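Local atomic coordinates of spherulin-4 (Aspergillus clavatus, PDB entry 5C5G), a protein that probably hydrolyses glycosidic bonds in an N-acetylgalactosamine-containing polysaccharide, like the Sph3 glycoside hydrolase needed to make galactosaminogalactan in Aspergillus fumigatus. Residues G154-S159 against A184-T189; A128-L133 against L162-S167; R111-D116 against D135-T140; S8-P13 against G243-F248. All coordinates share one frame; numbering follows the deposited sequence.

Contact 1 of 4, residues G154-S159 against A184-T189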
loop_
_atom_site.group_PDB
_atom_site.type_symbol
_atom_site.label_atom_id
_atom_site.label_comp_id
_atom_site.label_asym_id
_atom_site.label_seq_id
_atom_site.Cartn_x
_atom_site.Cartn_y
_atom_site.Cartn_z
ATOM N N GLY A 154 -1.890 -10.276 -3.652
ATOM C CA GLY A 154 -3.340 -10.230 -3.679
ATOM C C GLY A 154 -4.005 -11.454 -3.078
ATOM O O GLY A 154 -5.194 -11.693 -3.316
ATOM N N ALA A 155 -3.248 -12.221 -2.300
ATOM C CA ALA A 155 -3.654 -13.511 -1.767
ATOM C C ALA A 155 -2.466 -14.002 -0.958
ATOM O O ALA A 155 -1.418 -13.351 -0.943
ATOM C CB ALA A 155 -3.990 -14.483 -2.893
ATOM N N ILE A 156 -2.605 -15.120 -0.262
ATOM C CA ILE A 156 -1.534 -15.553 0.612
ATOM C C ILE A 156 -0.420 -16.236 -0.182
ATOM O O ILE A 156 -0.670 -17.246 -0.829
ATOM C CB ILE A 156 -2.062 -16.519 1.687
ATOM C CG1 ILE A 156 -3.077 -15.806 2.595
ATOM C CG2 ILE A 156 -0.892 -17.027 2.541
ATOM C CD1 ILE A 156 -3.889 -16.761 3.446
ATOM N N PRO A 157 0.810 -15.714 -0.139
ATOM C CA PRO A 157 1.906 -16.373 -0.843
ATOM C C PRO A 157 2.570 -17.383 0.057
ATOM O O PRO A 157 2.295 -17.389 1.259
ATOM C CB PRO A 157 2.871 -15.216 -1.086
ATOM C CG PRO A 157 2.744 -14.418 0.161
ATOM C CD PRO A 157 1.280 -14.488 0.539
ATOM N N ASP A 158 3.462 -18.199 -0.487
ATOM C CA ASP A 158 4.278 -19.056 0.370
ATOM C C ASP A 158 5.012 -18.160 1.380
ATOM O O ASP A 158 5.496 -17.064 1.049
ATOM C CB ASP A 158 5.255 -19.867 -0.467
ATOM C CG ASP A 158 6.109 -20.798 0.373
ATOM O OD1 ASP A 158 7.102 -20.328 0.947
ATOM O OD2 ASP A 158 5.801 -22.006 0.463
ATOM N N SER A 159 5.100 -18.634 2.612
ATOM C CA SER A 159 5.600 -17.810 3.692
ATOM C C SER A 159 7.053 -17.413 3.491
ATOM O O SER A 159 7.473 -16.411 4.057
ATOM C CB SER A 159 5.437 -18.525 5.034
ATOM O OG SER A 159 6.182 -19.725 5.074
ATOM N N ALA A 184 -10.515 -12.698 10.005
ATOM C CA ALA A 184 -9.182 -12.723 10.574
ATOM C C ALA A 184 -8.642 -14.137 10.712
ATOM O O ALA A 184 -7.428 -14.337 10.688
ATOM C CB ALA A 184 -9.173 -12.008 11.916
ATOM N N GLU A 185 -9.526 -15.129 10.834
ATOM C CA GLU A 185 -9.089 -16.516 10.923
ATOM C C GLU A 185 -8.227 -16.958 9.746
ATOM O O GLU A 185 -7.355 -17.811 9.895
ATOM C CB GLU A 185 -10.279 -17.479 11.031
ATOM C CG GLU A 185 -10.951 -17.500 12.388
ATOM C CD GLU A 185 -12.059 -18.538 12.474
ATOM O OE1 GLU A 185 -12.087 -19.463 11.631
ATOM O OE2 GLU A 185 -12.906 -18.421 13.382
ATOM N N LEU A 186 -8.462 -16.384 8.571
ATOM C CA LEU A 186 -7.667 -16.748 7.404
ATOM C C LEU A 186 -6.187 -16.444 7.651
ATOM O O LEU A 186 -5.297 -17.168 7.203
ATOM C CB LEU A 186 -8.175 -16.012 6.165
ATOM C CG LEU A 186 -7.338 -16.145 4.898
ATOM C CD1 LEU A 186 -7.313 -17.586 4.406
ATOM C CD2 LEU A 186 -7.883 -15.207 3.829
ATOM N N PHE A 187 -5.921 -15.376 8.383
ATOM C CA PHE A 187 -4.540 -14.982 8.645
ATOM C C PHE A 187 -3.830 -15.989 9.551
ATOM O O PHE A 187 -2.602 -16.130 9.479
ATOM C CB PHE A 187 -4.495 -13.577 9.251
ATOM C CG PHE A 187 -4.818 -12.494 8.279
ATOM C CD1 PHE A 187 -6.094 -12.345 7.776
ATOM C CD2 PHE A 187 -3.829 -11.617 7.856
ATOM C CE1 PHE A 187 -6.381 -11.342 6.860
ATOM C CE2 PHE A 187 -4.110 -10.625 6.944
ATOM C CZ PHE A 187 -5.383 -10.487 6.444
ATOM N N ASP A 188 -4.585 -16.698 10.372
ATOM C CA ASP A 188 -4.016 -17.692 11.273
ATOM C C ASP A 188 -3.450 -18.900 10.527
ATOM O O ASP A 188 -2.680 -19.673 11.097
ATOM C CB ASP A 188 -5.058 -18.166 12.288
ATOM C CG ASP A 188 -5.577 -17.044 13.186
ATOM O OD1 ASP A 188 -4.846 -16.056 13.417
ATOM O OD2 ASP A 188 -6.729 -17.167 13.662
ATOM N N THR A 189 -3.825 -19.072 9.261
ATOM C CA THR A 189 -3.329 -20.193 8.468
ATOM C C THR A 189 -1.925 -19.974 7.927
ATOM O O THR A 189 -1.314 -20.914 7.428
ATOM C CB THR A 189 -4.251 -20.507 7.267
ATOM O OG1 THR A 189 -4.154 -19.468 6.276
ATOM C CG2 THR A 189 -5.683 -20.673 7.728
#
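Ile156 and Leu186 meet tip to tip between two loops of the (beta/alpha) barrel, one leaving strand 148-152 and the other leading from helix 175-180 to strand 198-203. The apolar part is small, and CD1 of Ile156 does all the touching on its side. Ile156 CD1 lies 3.7 Å from Leu186 CD1 and 3.8 Å from Leu186 CG. Ile156 extends to get there: chi2 of 166° carries CD1 straight out past CG1, away from its own backbone. Ile156 CD1 also passes Thr189 OG1 at 3.9 Å, a plain van der Waals touch on a hydroxyl oxygen. Around the pair, Ile190 backs Ile156, while Phe171 of strand 167-172 packs on Leu186.

No hydrogen bond crosses between 154-159 and 184-189; polar bonds instead hold each loop in shape. In the first, Ile156 O accepts from Gln120 NE2, and Asp158 OD1 makes a salt bridge with Arg160 NE. In the second, a single helix-like turn places Leu186 and Thr189 together, and Leu186 O takes two donors, Thr189 N at 3.2 Å and the Thr189 hydroxyl. That hydroxyl bond is short and in the carbonyl plane: Thr189 OG1 sits 2.7 Å from Leu186 O, at a C=O...OG1 angle of 157°.

Contact 2 of 4, residues A128-L133 against L162-S167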
loop_
_atom_site.group_PDB
_atom_site.type_symbol
_atom_site.label_atom_id
_atom_site.label_comp_id
_atom_site.label_asym_id
_atom_site.label_seq_id
_atom_site.Cartn_x
_atom_site.Cartn_y
_atom_site.Cartn_z
ATOM N N ALA A 128 14.807 -15.660 -5.759
ATOM C CA ALA A 128 16.004 -14.921 -6.142
ATOM C C ALA A 128 15.667 -13.597 -6.835
ATOM O O ALA A 128 16.308 -12.565 -6.600
ATOM C CB ALA A 128 16.898 -15.787 -7.043
ATOM N N TYR A 129 14.640 -13.622 -7.671
ATOM C CA TYR A 129 14.164 -12.434 -8.370
ATOM C C TYR A 129 13.661 -11.415 -7.371
ATOM O O TYR A 129 14.039 -10.239 -7.439
ATOM C CB TYR A 129 13.057 -12.862 -9.329
ATOM C CG TYR A 129 12.262 -11.840 -10.130
ATOM C CD1 TYR A 129 11.190 -11.164 -9.571
ATOM C CD2 TYR A 129 12.499 -11.665 -11.485
ATOM C CE1 TYR A 129 10.423 -10.296 -10.323
ATOM C CE2 TYR A 129 11.731 -10.801 -12.246
ATOM C CZ TYR A 129 10.696 -10.127 -11.656
ATOM O OH TYR A 129 9.906 -9.296 -12.403
ATOM N N LEU A 130 12.827 -11.835 -6.429
ATOM C CA LEU A 130 12.297 -10.904 -5.441
ATOM C C LEU A 130 13.392 -10.366 -4.540
ATOM O O LEU A 130 13.388 -9.181 -4.189
ATOM C CB LEU A 130 11.199 -11.553 -4.607
ATOM C CG LEU A 130 9.929 -11.924 -5.387
ATOM C CD1 LEU A 130 8.961 -12.683 -4.505
ATOM C CD2 LEU A 130 9.248 -10.680 -5.959
ATOM N N ARG A 131 14.350 -11.207 -4.167
ATOM C CA ARG A 131 15.453 -10.739 -3.329
ATOM C C ARG A 131 16.310 -9.714 -4.062
ATOM O O ARG A 131 16.763 -8.720 -3.470
ATOM C CB ARG A 131 16.310 -11.917 -2.860
ATOM C CG ARG A 131 15.670 -12.722 -1.723
ATOM C CD ARG A 131 16.367 -14.082 -1.489
ATOM N NE ARG A 131 17.779 -14.024 -1.072
ATOM C CZ ARG A 131 18.191 -13.801 0.173
ATOM N NH1 ARG A 131 17.310 -13.550 1.131
ATOM N NH2 ARG A 131 19.491 -13.813 0.463
ATOM N N GLU A 132 16.539 -9.944 -5.350
ATOM C CA GLU A 132 17.274 -8.977 -6.150
ATOM C C GLU A 132 16.539 -7.641 -6.187
ATOM O O GLU A 132 17.151 -6.582 -6.058
ATOM C CB GLU A 132 17.513 -9.488 -7.576
ATOM C CG GLU A 132 18.279 -8.484 -8.423
ATOM C CD GLU A 132 18.829 -9.037 -9.715
ATOM O OE1 GLU A 132 18.797 -10.267 -9.918
ATOM O OE2 GLU A 132 19.310 -8.219 -10.528
ATOM N N LEU A 133 15.231 -7.674 -6.365
ATOM C CA LEU A 133 14.462 -6.439 -6.377
ATOM C C LEU A 133 14.570 -5.690 -5.069
ATOM O O LEU A 133 14.677 -4.465 -5.076
ATOM C CB LEU A 133 13.000 -6.696 -6.720
ATOM C CG LEU A 133 12.753 -7.146 -8.159
ATOM C CD1 LEU A 133 11.253 -7.315 -8.372
ATOM C CD2 LEU A 133 13.347 -6.190 -9.204
ATOM N N LEU A 162 7.649 -13.771 2.601
ATOM C CA LEU A 162 7.288 -12.661 3.472
ATOM C C LEU A 162 8.497 -11.875 3.948
ATOM O O LEU A 162 8.419 -10.656 4.107
ATOM C CB LEU A 162 6.493 -13.150 4.670
ATOM C CG LEU A 162 5.140 -13.752 4.324
ATOM C CD1 LEU A 162 4.501 -14.342 5.574
ATOM C CD2 LEU A 162 4.180 -12.762 3.677
ATOM N N SER A 163 9.614 -12.543 4.183
ATOM C CA SER A 163 10.771 -11.845 4.739
ATOM C C SER A 163 11.518 -11.028 3.680
ATOM O O SER A 163 12.424 -10.266 4.030
ATOM C CB SER A 163 11.710 -12.818 5.437
ATOM O OG SER A 163 12.238 -13.717 4.498
ATOM N N THR A 164 11.137 -11.146 2.412
ATOM C CA THR A 164 11.756 -10.342 1.357
ATOM C C THR A 164 11.142 -8.952 1.214
ATOM O O THR A 164 11.653 -8.113 0.470
ATOM C CB THR A 164 11.716 -11.062 -0.009
ATOM O OG1 THR A 164 10.381 -11.147 -0.526
ATOM C CG2 THR A 164 12.281 -12.445 0.128
ATOM N N ALA A 165 10.061 -8.691 1.929
ATOM C CA ALA A 165 9.355 -7.412 1.867
ATOM C C ALA A 165 9.129 -6.900 3.283
ATOM O O ALA A 165 9.114 -7.681 4.249
ATOM C CB ALA A 165 8.024 -7.558 1.139
ATOM N N ASP A 166 8.941 -5.598 3.423
ATOM C CA ASP A 166 8.527 -5.025 4.690
ATOM C C ASP A 166 7.078 -5.337 5.009
ATOM O O ASP A 166 6.726 -5.593 6.169
ATOM C CB ASP A 166 8.763 -3.523 4.676
ATOM C CG ASP A 166 10.220 -3.189 4.584
ATOM O OD1 ASP A 166 10.950 -3.508 5.549
ATOM O OD2 ASP A 166 10.688 -2.622 3.575
ATOM N N SER A 167 6.235 -5.360 3.980
ATOM C CA SER A 167 4.833 -5.768 4.114
ATOM C C SER A 167 4.378 -6.452 2.859
ATOM O O SER A 167 4.846 -6.111 1.768
ATOM C CB SER A 167 3.929 -4.567 4.386
ATOM O OG SER A 167 4.278 -3.932 5.605
#
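Thr164 is the residue through which 162-167 touches helix 124-139, and its two branches serve different helix residues. Thr164 CG2 lies 3.9 Å from Arg131 CG, the two side chains crossing at about a right angle. Thr164 OG1 passes Leu130 CB at a loose 4.2 Å. Both contacts are plain van der Waals packing, and no hydrogen bond joins the side chains across. Arg131 takes part through the aliphatic base of its chain; the chain bends at chi3 (63°), and the residue as a whole is exposed.

One shell out, polar bonds hold the threonine. Thr164 OG1 gives its proton to Tyr161 O, a bond that helps hold the rotamer (chi1 69°) in which CG2 points at Arg131. Thr164 O in turn accepts from Thr134 OG1, tying the loop backbone to the next turn of the helix. Tyr161 also packs on Leu130, so it supports both sides of the contact.

Further out, the loop leads into strand 167-172 of the barrel wall, with Thr164 and Ala165 lying on His151 of strand 148-152. On the helix, Tyr129 and Leu133 pack on Val89 of helix 86-103, which places helix 124-139 between that helix and this loop.

Contact 3 of 4, residues R111-D116 against D135-T140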
loop_
_atom_site.group_PDB
_atom_site.type_symbol
_atom_site.label_atom_id
_atom_site.label_comp_id
_atom_site.label_asym_id
_atom_site.label_seq_id
_atom_site.Cartn_x
_atom_site.Cartn_y
_atom_site.Cartn_z
ATOM N N ARG A 111 9.555 6.910 -0.938
ATOM C CA ARG A 111 10.384 6.318 0.098
ATOM C C ARG A 111 10.429 4.793 0.012
ATOM O O ARG A 111 10.825 4.127 0.970
ATOM C CB ARG A 111 9.878 6.770 1.473
ATOM C CG ARG A 111 10.030 8.276 1.672
ATOM C CD ARG A 111 9.255 8.818 2.855
ATOM N NE ARG A 111 9.982 8.630 4.099
ATOM C CZ ARG A 111 10.209 9.575 5.011
ATOM N NH1 ARG A 111 10.887 9.263 6.103
ATOM N NH2 ARG A 111 9.757 10.819 4.859
ATOM N N GLY A 112 10.080 4.270 -1.152
ATOM C CA GLY A 112 10.083 2.848 -1.370
ATOM C C GLY A 112 9.237 2.502 -2.567
ATOM O O GLY A 112 8.780 3.376 -3.305
ATOM N N ILE A 113 9.044 1.202 -2.756
ATOM C CA ILE A 113 8.386 0.650 -3.920
ATOM C C ILE A 113 7.343 -0.368 -3.496
ATOM O O ILE A 113 7.565 -1.192 -2.593
ATOM C CB ILE A 113 9.410 -0.031 -4.859
ATOM C CG1 ILE A 113 10.451 0.991 -5.362
ATOM C CG2 ILE A 113 8.731 -0.723 -6.018
ATOM C CD1 ILE A 113 9.926 2.107 -6.249
ATOM N N PHE A 114 6.206 -0.291 -4.183
ATOM C CA PHE A 114 5.102 -1.245 -4.079
ATOM C C PHE A 114 5.124 -2.104 -5.334
ATOM O O PHE A 114 4.863 -1.602 -6.425
ATOM C CB PHE A 114 3.792 -0.463 -3.991
ATOM C CG PHE A 114 2.549 -1.304 -4.024
ATOM C CD1 PHE A 114 2.046 -1.872 -2.876
ATOM C CD2 PHE A 114 1.848 -1.494 -5.212
ATOM C CE1 PHE A 114 0.869 -2.617 -2.902
ATOM C CE2 PHE A 114 0.670 -2.229 -5.236
ATOM C CZ PHE A 114 0.185 -2.785 -4.090
ATOM N N PHE A 115 5.465 -3.383 -5.188
ATOM C CA PHE A 115 5.548 -4.325 -6.305
ATOM C C PHE A 115 4.223 -5.044 -6.439
ATOM O O PHE A 115 3.852 -5.861 -5.583
ATOM C CB PHE A 115 6.660 -5.332 -6.074
ATOM C CG PHE A 115 8.042 -4.743 -6.147
ATOM C CD1 PHE A 115 8.568 -4.355 -7.380
ATOM C CD2 PHE A 115 8.823 -4.600 -5.019
ATOM C CE1 PHE A 115 9.845 -3.826 -7.478
ATOM C CE2 PHE A 115 10.109 -4.061 -5.104
ATOM C CZ PHE A 115 10.625 -3.679 -6.343
ATOM N N ASP A 116 3.500 -4.763 -7.509
ATOM C CA ASP A 116 2.216 -5.403 -7.751
ATOM C C ASP A 116 2.394 -6.742 -8.443
ATOM O O ASP A 116 3.374 -6.985 -9.154
ATOM C CB ASP A 116 1.307 -4.490 -8.565
ATOM C CG ASP A 116 -0.163 -4.797 -8.379
ATOM O OD1 ASP A 116 -0.542 -5.509 -7.416
ATOM O OD2 ASP A 116 -0.962 -4.338 -9.207
ATOM N N ASP A 135 17.128 -5.832 -3.026
ATOM C CA ASP A 135 18.472 -5.261 -3.037
ATOM C C ASP A 135 18.534 -3.978 -3.860
ATOM O O ASP A 135 19.187 -3.014 -3.480
ATOM C CB ASP A 135 19.487 -6.279 -3.580
ATOM C CG ASP A 135 19.823 -7.377 -2.584
ATOM O OD1 ASP A 135 19.469 -7.253 -1.392
ATOM O OD2 ASP A 135 20.466 -8.359 -3.005
ATOM N N VAL A 136 17.859 -3.972 -4.996
ATOM C CA VAL A 136 17.818 -2.779 -5.830
ATOM C C VAL A 136 17.141 -1.626 -5.100
ATOM O O VAL A 136 17.659 -0.504 -5.067
ATOM C CB VAL A 136 17.120 -3.048 -7.181
ATOM C CG1 VAL A 136 16.959 -1.755 -7.984
ATOM C CG2 VAL A 136 17.909 -4.064 -7.988
ATOM N N VAL A 137 15.991 -1.872 -4.485
ATOM C CA VAL A 137 15.317 -0.808 -3.771
ATOM C C VAL A 137 16.178 -0.282 -2.630
ATOM O O VAL A 137 16.319 0.938 -2.454
ATOM C CB VAL A 137 13.983 -1.289 -3.229
ATOM C CG1 VAL A 137 13.334 -0.230 -2.338
ATOM C CG2 VAL A 137 13.067 -1.623 -4.378
ATOM N N LYS A 138 16.758 -1.183 -1.848
ATOM C CA LYS A 138 17.561 -0.784 -0.693
ATOM C C LYS A 138 18.846 -0.073 -1.097
ATOM O O LYS A 138 19.408 0.671 -0.297
ATOM C CB LYS A 138 17.905 -1.999 0.167
ATOM C CG LYS A 138 16.700 -2.727 0.757
ATOM C CD LYS A 138 15.935 -1.918 1.793
ATOM C CE LYS A 138 14.800 -2.754 2.409
ATOM N NZ LYS A 138 13.816 -1.951 3.224
ATOM N N GLY A 139 19.332 -0.307 -2.316
ATOM C CA GLY A 139 20.615 0.231 -2.740
ATOM C C GLY A 139 20.567 1.427 -3.671
ATOM O O GLY A 139 21.610 1.959 -4.056
ATOM N N THR A 140 19.371 1.870 -4.039
ATOM C CA THR A 140 19.235 2.949 -5.010
ATOM C C THR A 140 18.967 4.283 -4.328
ATOM O O THR A 140 17.983 4.449 -3.598
ATOM C CB THR A 140 18.114 2.641 -6.014
ATOM O OG1 THR A 140 18.413 1.427 -6.726
ATOM C CG2 THR A 140 17.994 3.754 -7.032
#
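Val137 packs against Ile113 and Phe115 inside a beta-alpha-beta unit of the (beta/alpha) barrel, made of strand 112-116, helix 124-139 and strand 148-152. The tight part depends on one methyl. Val137 CG2 sits 3.7 Å from Phe115 CZ, at the ring edge and near its plane, and 3.8 Å from Ile113 CG1. Ile113 and Phe115 are two apart on the strand, so both face the helix, and the methyl fits where their side chains converge. They also pack on each other: Ile113 CG2 lies over the centre of the Phe115 ring, 3.5 Å above its plane. With a methyl over one face and another at the edge, the ring is closely held. Val77 of the neighbouring strand 71-78 touches both strand residues, and Tyr96 and Ile93 of helix 86-103 add to the buried layer.

The strand's alternate residues turn to the barrel interior. Among them is Asp116, at the strand's C-terminal end, which binds N-acetyl-D-galactosamine when the sugar is present; none is bound here. Its OD2 is hydrogen-bonded to Tyr76 OH, a second residue of that site.

The outward side of the helix is looser and open to solvent. Asp135, Lys138 and Gly139 are exposed, and Lys138 NZ bonds to His147 O and makes a salt bridge with Asp166. Toward the end of the helix, rather than on its exposed side, Val136 O serves two donors from opposite faces of its carbonyl plane: Gly139 N at 3.2 Å, and Thr140 OG1 at 2.7 Å, tilted 35° from that plane.

Contact 4 of 4, residues S8-P13 against G243-F248. With EDO (1,2-ethanediol), chain C.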
loop_
_atom_site.group_PDB
_atom_site.type_symbol
_atom_site.label_atom_id
_atom_site.label_comp_id
_atom_site.label_asym_id
_atom_site.label_seq_id
_atom_site.Cartn_x
_atom_site.Cartn_y
_atom_site.Cartn_z
ATOM N N SER A 8 -2.349 -0.114 13.597
ATOM C CA SER A 8 -1.998 -0.408 12.215
ATOM C C SER A 8 -1.807 0.887 11.450
ATOM O O SER A 8 -2.351 1.942 11.807
ATOM C CB SER A 8 -3.088 -1.229 11.547
ATOM O OG SER A 8 -3.212 -2.494 12.186
ATOM N N LYS A 9 -1.037 0.785 10.376
ATOM C CA LYS A 9 -0.910 1.848 9.397
ATOM C C LYS A 9 -2.111 1.845 8.478
ATOM O O LYS A 9 -2.639 0.787 8.141
ATOM C CB LYS A 9 0.344 1.631 8.570
ATOM C CG LYS A 9 1.617 1.576 9.399
ATOM C CD LYS A 9 2.823 1.184 8.562
ATOM C CE LYS A 9 4.095 1.067 9.402
ATOM N NZ LYS A 9 3.941 0.129 10.550
ATOM N N VAL A 10 -2.506 3.033 8.043
ATOM C CA VAL A 10 -3.497 3.150 6.987
ATOM C C VAL A 10 -2.789 2.964 5.643
ATOM O O VAL A 10 -1.886 3.733 5.298
ATOM C CB VAL A 10 -4.220 4.510 7.042
ATOM C CG1 VAL A 10 -5.134 4.678 5.851
ATOM C CG2 VAL A 10 -5.009 4.640 8.346
ATOM N N PHE A 11 -3.177 1.924 4.919
ATOM C CA PHE A 11 -2.625 1.644 3.596
ATOM C C PHE A 11 -3.541 2.291 2.572
ATOM O O PHE A 11 -4.762 2.109 2.632
ATOM C CB PHE A 11 -2.576 0.147 3.393
ATOM C CG PHE A 11 -1.989 -0.253 2.099
ATOM C CD1 PHE A 11 -0.624 -0.197 1.892
ATOM C CD2 PHE A 11 -2.791 -0.669 1.073
ATOM C CE1 PHE A 11 -0.085 -0.566 0.675
ATOM C CE2 PHE A 11 -2.258 -1.033 -0.138
ATOM C CZ PHE A 11 -0.912 -0.977 -0.335
ATOM N N VAL A 12 -2.976 3.061 1.652
ATOM C CA VAL A 12 -3.771 3.839 0.705
ATOM C C VAL A 12 -3.300 3.558 -0.715
ATOM O O VAL A 12 -2.251 4.068 -1.131
ATOM C CB VAL A 12 -3.671 5.350 0.969
ATOM C CG1 VAL A 12 -4.718 6.095 0.142
ATOM C CG2 VAL A 12 -3.861 5.653 2.466
ATOM N N PRO A 13 -4.044 2.738 -1.465
ATOM C CA PRO A 13 -3.735 2.584 -2.888
ATOM C C PRO A 13 -4.330 3.780 -3.598
ATOM O O PRO A 13 -5.504 3.789 -3.958
ATOM C CB PRO A 13 -4.405 1.270 -3.262
ATOM C CG PRO A 13 -5.444 1.051 -2.224
ATOM C CD PRO A 13 -5.169 1.889 -1.035
ATOM N N GLY A 243 -17.569 6.195 1.236
ATOM C CA GLY A 243 -18.444 7.023 2.032
ATOM C C GLY A 243 -18.145 7.065 3.514
ATOM O O GLY A 243 -18.649 7.954 4.198
ATOM N N GLN A 244 -17.344 6.124 4.007
ATOM C CA GLN A 244 -16.964 6.093 5.421
ATOM C C GLN A 244 -15.455 6.187 5.591
ATOM O O GLN A 244 -14.897 5.715 6.567
ATOM C CB GLN A 244 -17.521 4.836 6.090
ATOM C CG GLN A 244 -19.049 4.889 6.150
ATOM C CD GLN A 244 -19.660 3.651 6.742
ATOM O OE1 GLN A 244 -19.385 3.299 7.889
ATOM N NE2 GLN A 244 -20.481 2.968 5.956
ATOM N N TRP A 245 -14.789 6.807 4.623
ATOM C CA TRP A 245 -13.342 6.975 4.684
ATOM C C TRP A 245 -12.892 7.686 5.967
ATOM O O TRP A 245 -11.990 7.217 6.662
ATOM C CB TRP A 245 -12.894 7.731 3.439
ATOM C CG TRP A 245 -11.507 8.306 3.464
ATOM C CD1 TRP A 245 -11.189 9.625 3.460
ATOM C CD2 TRP A 245 -10.271 7.590 3.457
ATOM N NE1 TRP A 245 -9.826 9.785 3.446
ATOM C CE2 TRP A 245 -9.240 8.549 3.455
ATOM C CE3 TRP A 245 -9.934 6.240 3.460
ATOM C CZ2 TRP A 245 -7.890 8.198 3.463
ATOM C CZ3 TRP A 245 -8.584 5.894 3.473
ATOM C CH2 TRP A 245 -7.589 6.871 3.454
ATOM N N SER A 246 -13.524 8.800 6.306
ATOM C CA SER A 246 -13.102 9.534 7.494
ATOM C C SER A 246 -13.350 8.697 8.754
ATOM O O SER A 246 -12.548 8.725 9.679
ATOM C CB SER A 246 -13.779 10.905 7.585
ATOM O OG SER A 246 -15.179 10.789 7.570
ATOM N N GLU A 247 -14.474 7.980 8.793
ATOM C CA GLU A 247 -14.800 7.130 9.933
ATOM C C GLU A 247 -13.785 5.995 10.062
ATOM O O GLU A 247 -13.348 5.677 11.162
ATOM C CB GLU A 247 -16.220 6.564 9.812
ATOM C CG GLU A 247 -17.318 7.587 10.032
ATOM C CD GLU A 247 -17.698 8.388 8.791
ATOM O OE1 GLU A 247 -17.037 8.321 7.737
ATOM O OE2 GLU A 247 -18.697 9.131 8.892
ATOM N N PHE A 248 -13.423 5.383 8.943
ATOM C CA PHE A 248 -12.401 4.354 8.942
ATOM C C PHE A 248 -11.093 4.879 9.533
ATOM O O PHE A 248 -10.517 4.256 10.413
ATOM C CB PHE A 248 -12.199 3.823 7.512
ATOM C CG PHE A 248 -10.928 3.050 7.311
ATOM C CD1 PHE A 248 -10.657 1.908 8.038
ATOM C CD2 PHE A 248 -9.989 3.487 6.406
ATOM C CE1 PHE A 248 -9.461 1.222 7.847
ATOM C CE2 PHE A 248 -8.812 2.793 6.212
ATOM C CZ PHE A 248 -8.553 1.667 6.941
HETATM C C1 EDO C . -7.469 5.270 -2.090
HETATM O O1 EDO C . -8.014 5.435 -3.397
HETATM C C2 EDO C . -8.232 6.204 -1.165
HETATM O O2 EDO C . -9.567 5.729 -0.995
#
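Phe248 N donates to Gln244 O at 2.8 Å, a first-turn bond of helix 245-252, in which Trp245 and Phe248, three residues apart, come to one side, facing Val10 and Val12. Gln244 holds the N-cap position. The setting is the closure of the (beta/alpha) barrel: the last helix packs on the first strand, 9-13, which itself lies between strands 227-230 and 38-42.

Across the contact everything is apolar. Both aromatic side chains leave the helix with CG anti to the backbone N (chi1 165° for Trp245 and 164° for Phe248), which sends the rings out to the strand over a wide backbone gap: Val10 CA and Phe248 CA are 9.2 Å apart. Val10 CG1 serves both rings, 4.1 Å from Trp245 CH2 and 4.1 Å from Phe248 CE2, meeting each obliquely. Val12 takes another line, crossing the tryptophan at about a right angle, with Val12 CG2 at the indole edge, 4.0 Å from Trp245 CH2. All three are ordinary van der Waals contacts.

The indole is fixed at its polar side, where Trp245 NE1 is hydrogen-bonded to Pro25 O, and Phe229 of strand 227-230 packs on the same side chain. Val218 of helix 212-224 supports Phe248.

Beside Val12 lies a 1,2-ethanediol, probably from the crystallisation liquor. It is hydrogen-bonded to Gly240 O, and the diol's carbon C1 rests 3.6 Å from Val12 CG1.

Contacts 3 and 4 are buried strand-to-helix packings of the barrel, on opposite sides of the chain's centre, and their strands meet through the interior, where Phe114 CE1 lies 3.5 Å from Phe11 CZ. Contact 3 turns on one aliphatic methyl, contact 4 on two aromatic rings. Contact 1 joins two loops and contact 2 a loop to helix 124-139: contact 2 is buried but sparse, while contact 1 is only partly buried and the most peripheral, its centre about 17 Å from the centre of the chain. Contacts 2 and 3 share helix 124-139 and are joined by a salt bridge, Lys138 NZ to Asp166 OD2, at 3.2 Å. Contacts 1 and 2 touch through Pro157 and Leu162.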